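Long-range contacts in hydroquinone dioxygenase large subunit (Pseudomonas sp., PDB 4ZXA), which forms the large subunit of a two-subunit, cupin-type dioxygenase that probably opens the ring of hydroquinone with the help of iron(II): residues 258-263 against 322-327; 95-100 against 117-122. All coordinates share one frame; numbering follows the deposited sequence.

In the fold
Contact 2 pairs two antiparallel strands near one end of the eight-stranded sheet, while contact 1 packs the metal-binding turn of the cupin domain against the helix 323-329 close to the chain's end. Their centres lie about 19 Å apart, yet they meet through Tyr95, which leaves the edge of contact 2 and sets its OH 2.5 Å from Asp259 OD2, in a hydrogen bond. The same ring touches Pro324, with CE2 3.9 Å from Pro324 CG. Only contact 1 supplies residues to the cadmium site and the 4-hydroxybenzonitrile pocket: Asn258 and Glu262 bind the metal; Asn258 directly precedes the Asp259 that Tyr95 holds, and Glu262 follows it by three residues.

Contact 1. Residues 258-263 against 322-327; sequences NDRVEW and NLPHLY. With CD (cadmium ion), chain I; H8N (4-hydroxybenzonitrile), chain J.
Val261 N donates to Tyr327 OH across 3.0 Å, and at 172° the bond is almost straight. It is the one hydrogen bond between the metal-binding turn 258-263 and the helical segment 322-327. The tyrosine ring reaches it by lying under the backbone of the turn: Arg260 CA sits over one face, 3.9 Å from the ring centroid in a CH-pi contact, and Arg260 CB comes to 3.6 Å from Tyr327 CE2. Val261 crosses the ring at roughly a right angle, its CG2 beside the hydroxyl. With CG anti to its own carbonyl carbon (chi1 -73°), Tyr327 sends the ring from the helix toward the turn. An alanine here is likely to leave Val261 N without its acceptor and open a gap beneath Arg260.

One turn earlier on the helix, Leu323 lays CB over a face of the Arg260 guanidinium, toward its rim, and brings CD2 to 3.5 Å from Arg260 NH1. Pro324 runs alongside the same arginine, its ring near NH2. The arginine chain bends at chi3 (63°), and NE makes a 3.0 Å salt bridge to Asp259 OD1, meeting it from above the carboxylate plane. The other oxygen, Asp259 OD2, is hydrogen-bonded by Tyr95.

Behind this layer lies the cadmium. Asn258 OD1 binds it at 2.3 Å, Glu262 chelates it through both carboxylate oxygens, and His256 and His303 join them. The nitrile nitrogen NAA of 4-hydroxybenzonitrile is a further ligand, also at 2.3 Å. Asn258 ND2 gives Glu262 OE1 a weak bond and is also hydrogen-bonded to Pro298 O. Asn258 and Glu262 thus turn to the metal, while Asp259, Arg260 and Val261 between them face the helix and Tyr95, which probably helps keep the two metal ligands in place.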
loop_
_atom_site.group_PDB
_atom_site.type_symbol
_atom_site.label_atom_id
_atom_site.label_comp_id
_atom_site.label_asym_id
_atom_site.label_seq_id
_atom_site.Cartn_x
_atom_site.Cartn_y
_atom_site.Cartn_z
ATOM N N ASN E 258 -10.122 -4.990 17.111
ATOM C CA ASN E 258 -10.941 -4.514 18.231
ATOM C C ASN E 258 -10.757 -5.278 19.558
ATOM O O ASN E 258 -10.355 -6.434 19.557
ATOM C CB ASN E 258 -12.418 -4.547 17.824
ATOM C CG ASN E 258 -12.837 -3.340 16.988
ATOM O OD1 ASN E 258 -12.002 -2.621 16.434
ATOM N ND2 ASN E 258 -14.144 -3.116 16.900
ATOM N N ASP E 259 -11.064 -4.640 20.688
ATOM C CA ASP E 259 -11.187 -5.376 21.952
ATOM C C ASP E 259 -12.405 -4.944 22.778
ATOM O O ASP E 259 -12.529 -5.283 23.961
ATOM C CB ASP E 259 -9.914 -5.241 22.789
ATOM C CG ASP E 259 -9.787 -3.880 23.437
ATOM O OD1 ASP E 259 -10.452 -2.929 22.976
ATOM O OD2 ASP E 259 -9.018 -3.764 24.411
ATOM N N ARG E 260 -13.275 -4.163 22.146
ATOM C CA ARG E 260 -14.559 -3.763 22.704
ATOM C C ARG E 260 -15.455 -3.513 21.505
ATOM O O ARG E 260 -14.961 -3.400 20.399
ATOM C CB ARG E 260 -14.415 -2.484 23.524
ATOM C CG ARG E 260 -13.764 -1.330 22.775
ATOM C CD ARG E 260 -13.160 -0.302 23.735
ATOM N NE ARG E 260 -12.100 -0.934 24.514
ATOM C CZ ARG E 260 -11.663 -0.513 25.698
ATOM N NH1 ARG E 260 -12.190 0.572 26.255
ATOM N NH2 ARG E 260 -10.688 -1.181 26.321
ATOM N N VAL E 261 -16.762 -3.439 21.705
ATOM C CA VAL E 261 -17.662 -3.082 20.623
ATOM C C VAL E 261 -17.494 -1.581 20.341
ATOM O O VAL E 261 -17.373 -0.781 21.276
ATOM C CB VAL E 261 -19.131 -3.383 21.008
ATOM C CG1 VAL E 261 -20.093 -2.760 20.001
ATOM C CG2 VAL E 261 -19.374 -4.882 21.114
ATOM N N GLU E 262 -17.469 -1.203 19.063
ATOM C CA GLU E 262 -17.458 0.206 18.675
ATOM C C GLU E 262 -18.739 0.552 17.943
ATOM O O GLU E 262 -19.323 -0.322 17.290
ATOM C CB GLU E 262 -16.296 0.501 17.741
ATOM C CG GLU E 262 -14.949 0.357 18.374
ATOM C CD GLU E 262 -13.848 0.198 17.351
ATOM O OE1 GLU E 262 -14.172 -0.154 16.191
ATOM O OE2 GLU E 262 -12.673 0.430 17.700
ATOM N N TRP E 263 -19.160 1.817 18.034
ATOM C CA TRP E 263 -20.315 2.300 17.279
ATOM C C TRP E 263 -19.941 3.423 16.309
ATOM O O TRP E 263 -19.299 4.407 16.679
ATOM C CB TRP E 263 -21.436 2.749 18.214
ATOM C CG TRP E 263 -22.053 1.617 18.986
ATOM C CD1 TRP E 263 -21.590 1.069 20.151
ATOM C CD2 TRP E 263 -23.252 0.897 18.656
ATOM N NE1 TRP E 263 -22.429 0.053 20.568
ATOM C CE2 TRP E 263 -23.452 -0.072 19.665
ATOM C CE3 TRP E 263 -24.186 0.985 17.619
ATOM C CZ2 TRP E 263 -24.537 -0.945 19.655
ATOM C CZ3 TRP E 263 -25.252 0.117 17.609
ATOM C CH2 TRP E 263 -25.425 -0.831 18.620
ATOM N N ASN E 322 -13.384 -0.602 33.218
ATOM C CA ASN E 322 -13.285 -2.061 33.336
ATOM C C ASN E 322 -13.798 -2.844 32.123
ATOM O O ASN E 322 -14.097 -4.036 32.222
ATOM C CB ASN E 322 -13.936 -2.562 34.635
ATOM C CG ASN E 322 -15.469 -2.509 34.593
ATOM O OD1 ASN E 322 -16.057 -1.869 33.723
ATOM N ND2 ASN E 322 -16.114 -3.202 35.527
ATOM N N LEU E 323 -13.891 -2.171 30.978
ATOM C CA LEU E 323 -14.354 -2.821 29.744
ATOM C C LEU E 323 -13.607 -4.120 29.412
ATOM O O LEU E 323 -14.238 -5.139 29.150
ATOM C CB LEU E 323 -14.328 -1.852 28.553
ATOM C CG LEU E 323 -15.624 -1.075 28.239
ATOM C CD1 LEU E 323 -16.628 -1.136 29.375
ATOM C CD2 LEU E 323 -15.326 0.374 27.879
ATOM N N PRO E 324 -12.263 -4.100 29.427
ATOM C CA PRO E 324 -11.556 -5.356 29.134
ATOM C C PRO E 324 -12.031 -6.486 30.046
ATOM O O PRO E 324 -12.283 -7.596 29.563
ATOM C CB PRO E 324 -10.089 -5.009 29.409
ATOM C CG PRO E 324 -10.023 -3.534 29.175
ATOM C CD PRO E 324 -11.337 -2.980 29.656
ATOM N N HIS E 325 -12.169 -6.208 31.344
ATOM C CA HIS E 325 -12.720 -7.207 32.265
ATOM C C HIS E 325 -14.097 -7.706 31.813
ATOM O O HIS E 325 -14.321 -8.913 31.730
ATOM C CB HIS E 325 -12.800 -6.680 33.694
ATOM C CG HIS E 325 -13.717 -7.479 34.571
ATOM N ND1 HIS E 325 -13.494 -8.808 34.865
ATOM C CD2 HIS E 325 -14.871 -7.143 35.194
ATOM C CE1 HIS E 325 -14.472 -9.252 35.639
ATOM N NE2 HIS E 325 -15.318 -8.265 35.855
ATOM N N LEU E 326 -15.006 -6.785 31.492
ATOM C CA LEU E 326 -16.354 -7.192 31.067
ATOM C C LEU E 326 -16.350 -8.126 29.865
ATOM O O LEU E 326 -17.122 -9.086 29.827
ATOM C CB LEU E 326 -17.235 -5.990 30.791
ATOM C CG LEU E 326 -17.402 -5.076 32.003
ATOM C CD1 LEU E 326 -18.345 -3.947 31.691
ATOM C CD2 LEU E 326 -17.901 -5.895 33.159
ATOM N N TYR E 327 -15.484 -7.855 28.884
ATOM C CA TYR E 327 -15.421 -8.692 27.680
ATOM C C TYR E 327 -14.774 -10.043 27.956
ATOM O O TYR E 327 -15.280 -11.067 27.519
ATOM C CB TYR E 327 -14.743 -7.965 26.502
ATOM C CG TYR E 327 -15.626 -6.899 25.898
ATOM C CD1 TYR E 327 -16.609 -7.227 24.965
ATOM C CD2 TYR E 327 -15.517 -5.578 26.295
ATOM C CE1 TYR E 327 -17.454 -6.251 24.425
ATOM C CE2 TYR E 327 -16.346 -4.597 25.764
ATOM C CZ TYR E 327 -17.311 -4.943 24.831
ATOM O OH TYR E 327 -18.119 -3.965 24.312
HETATM CD CD CD I . -11.884 -0.471 15.527
HETATM N NAA H8N J . -11.295 1.691 14.858
HETATM C CAC H8N J . -11.267 2.766 14.470
HETATM C CAI H8N J . -11.271 4.165 13.950
HETATM C CAF H8N J . -12.329 4.563 13.143
HETATM C CAD H8N J . -12.368 5.859 12.635
HETATM C CAH H8N J . -11.331 6.719 12.960
HETATM O OAB H8N J . -11.352 7.992 12.456
HETATM C CAE H8N J . -10.271 6.323 13.767
HETATM C CAG H8N J . -10.243 5.031 14.271
#

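Contact 2. Residues 95-100 against 117-122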
loop_
_atom_site.group_PDB
_atom_site.type_symbol
_atom_site.label_atom_id
_atom_site.label_comp_id
_atom_site.label_asym_id
_atom_site.label_seq_id
_atom_site.Cartn_x
_atom_site.Cartn_y
_atom_site.Cartn_z
ATOM N N TYR E 95 -2.805 -0.714 28.279
ATOM C CA TYR E 95 -3.173 0.319 29.246
ATOM C C TYR E 95 -2.225 0.607 30.419
ATOM O O TYR E 95 -2.626 0.579 31.576
ATOM C CB TYR E 95 -4.604 0.060 29.705
ATOM C CG TYR E 95 -5.442 -0.443 28.555
ATOM C CD1 TYR E 95 -5.588 0.317 27.403
ATOM C CD2 TYR E 95 -6.047 -1.685 28.599
ATOM C CE1 TYR E 95 -6.332 -0.136 26.343
ATOM C CE2 TYR E 95 -6.793 -2.146 27.541
ATOM C CZ TYR E 95 -6.933 -1.366 26.416
ATOM O OH TYR E 95 -7.677 -1.818 25.357
ATOM N N GLY E 96 -0.960 0.850 30.090
ATOM C CA GLY E 96 0.084 1.128 31.063
ATOM C C GLY E 96 1.366 0.572 30.491
ATOM O O GLY E 96 2.452 1.117 30.651
ATOM N N LYS E 97 1.194 -0.541 29.804
ATOM C CA LYS E 97 2.226 -1.215 29.016
ATOM C C LYS E 97 1.736 -1.365 27.570
ATOM O O LYS E 97 0.535 -1.503 27.325
ATOM C CB LYS E 97 2.535 -2.596 29.603
ATOM C CG LYS E 97 3.256 -2.570 30.954
ATOM C CD LYS E 97 3.079 -3.899 31.707
ATOM C CE LYS E 97 4.202 -4.140 32.717
ATOM N NZ LYS E 97 4.405 -3.007 33.672
ATOM N N VAL E 98 2.655 -1.332 26.611
ATOM C CA VAL E 98 2.289 -1.540 25.215
ATOM C C VAL E 98 3.213 -2.556 24.561
ATOM O O VAL E 98 4.432 -2.390 24.591
ATOM C CB VAL E 98 2.382 -0.239 24.392
ATOM C CG1 VAL E 98 2.159 -0.536 22.918
ATOM C CG2 VAL E 98 1.391 0.804 24.896
ATOM N N ASP E 99 2.633 -3.595 23.963
ATOM C CA ASP E 99 3.402 -4.544 23.166
ATOM C C ASP E 99 3.748 -3.949 21.806
ATOM O O ASP E 99 2.881 -3.431 21.117
ATOM C CB ASP E 99 2.606 -5.830 22.944
ATOM C CG ASP E 99 2.768 -6.824 24.073
ATOM O OD1 ASP E 99 3.397 -6.462 25.085
ATOM O OD2 ASP E 99 2.259 -7.963 23.961
ATOM N N LEU E 100 5.021 -4.024 21.416
ATOM C CA LEU E 100 5.396 -3.819 20.017
ATOM C C LEU E 100 5.705 -5.180 19.432
ATOM O O LEU E 100 6.519 -5.919 19.983
ATOM C CB LEU E 100 6.614 -2.912 19.877
ATOM C CG LEU E 100 7.075 -2.674 18.441
ATOM C CD1 LEU E 100 5.941 -2.145 17.566
ATOM C CD2 LEU E 100 8.222 -1.692 18.428
ATOM N N THR E 117 7.820 -10.179 19.735
ATOM C CA THR E 117 7.049 -9.179 20.478
ATOM C C THR E 117 7.846 -8.742 21.698
ATOM O O THR E 117 8.533 -9.563 22.298
ATOM C CB THR E 117 5.723 -9.751 21.018
ATOM O OG1 THR E 117 5.078 -10.541 20.013
ATOM C CG2 THR E 117 4.801 -8.615 21.491
ATOM N N GLU E 118 7.752 -7.466 22.068
ATOM C CA GLU E 118 8.381 -6.981 23.294
ATOM C C GLU E 118 7.503 -5.947 23.972
ATOM O O GLU E 118 6.891 -5.121 23.303
ATOM C CB GLU E 118 9.767 -6.383 23.031
ATOM C CG GLU E 118 10.393 -5.802 24.304
ATOM C CD GLU E 118 11.886 -5.538 24.185
ATOM O OE1 GLU E 118 12.466 -5.825 23.111
ATOM O OE2 GLU E 118 12.482 -5.049 25.174
ATOM N N ASN E 119 7.450 -5.994 25.300
ATOM C CA ASN E 119 6.566 -5.127 26.080
ATOM C C ASN E 119 7.277 -3.869 26.560
ATOM O O ASN E 119 8.472 -3.898 26.830
ATOM C CB ASN E 119 5.999 -5.896 27.265
ATOM C CG ASN E 119 4.885 -5.148 27.965
ATOM O OD1 ASN E 119 5.103 -4.495 28.986
ATOM N ND2 ASN E 119 3.678 -5.241 27.421
ATOM N N PHE E 120 6.547 -2.761 26.655
ATOM C CA PHE E 120 7.170 -1.484 27.002
ATOM C C PHE E 120 6.298 -0.636 27.919
ATOM O O PHE E 120 5.077 -0.638 27.802
ATOM C CB PHE E 120 7.504 -0.682 25.740
ATOM C CG PHE E 120 8.573 -1.302 24.889
ATOM C CD1 PHE E 120 9.910 -1.026 25.118
ATOM C CD2 PHE E 120 8.244 -2.148 23.838
ATOM C CE1 PHE E 120 10.911 -1.584 24.323
ATOM C CE2 PHE E 120 9.240 -2.720 23.036
ATOM C CZ PHE E 120 10.580 -2.437 23.284
ATOM N N GLU E 121 6.931 0.092 28.834
ATOM C CA GLU E 121 6.214 1.073 29.640
ATOM C C GLU E 121 5.758 2.180 28.702
ATOM O O GLU E 121 6.562 2.762 27.969
ATOM C CB GLU E 121 7.116 1.646 30.735
ATOM C CG GLU E 121 7.644 0.624 31.747
ATOM C CD GLU E 121 6.549 0.042 32.627
ATOM O OE1 GLU E 121 5.540 0.741 32.877
ATOM O OE2 GLU E 121 6.696 -1.120 33.068
ATOM N N THR E 122 4.472 2.481 28.717
ATOM C CA THR E 122 3.933 3.429 27.752
ATOM C C THR E 122 4.798 4.679 27.508
ATOM O O THR E 122 5.054 5.047 26.361
ATOM C CB THR E 122 2.506 3.818 28.118
ATOM O OG1 THR E 122 1.703 2.634 28.130
ATOM C CG2 THR E 122 1.941 4.799 27.108
HETATM O O HOH W 1 -0.806 2.273 27.370
#
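Val98 and Phe120 form one hydrogen-bonded pair of this antiparallel ladder: Val98 N donates to Phe120 O at 2.8 Å, and Phe120 N makes a weak bond back to Val98 O. Leu100 and Glu118 make the other, joined by bonds of 2.9 Å from Leu100 N to Glu118 O and from Glu118 N to Leu100 O. Beyond the strand end, Thr122 N reaches Gly96 O, and a water links Gly96 N with Thr122 OG1.

Polar side chains line one face. Asn119 ND2 gives Asp99 OD1 a straight 2.7 Å bond, nearly along the C-O axis, although amide and carboxylate planes stand 83° apart. The carboxamide of Asn119 extends with CG anti to the backbone N (chi1 -169°), across the lysine chain, placing OD1 3.3 Å from Lys97 CB. Lys97 and Glu121 run side by side into a salt bridge, Lys97 NZ to Glu121 OE2 at 3.0 Å.

On the other face, which Glu118 shares, the apolar contact is Leu100 CB at 4.1 Å from Phe120 CE2; both side chains also pack on Leu34 of strand 32-34. Strand 116-121 is the outermost on this side of the eight-stranded sheet within the chain: strand 97-102 separates it from strand 89-93, and helix 122-136 follows directly.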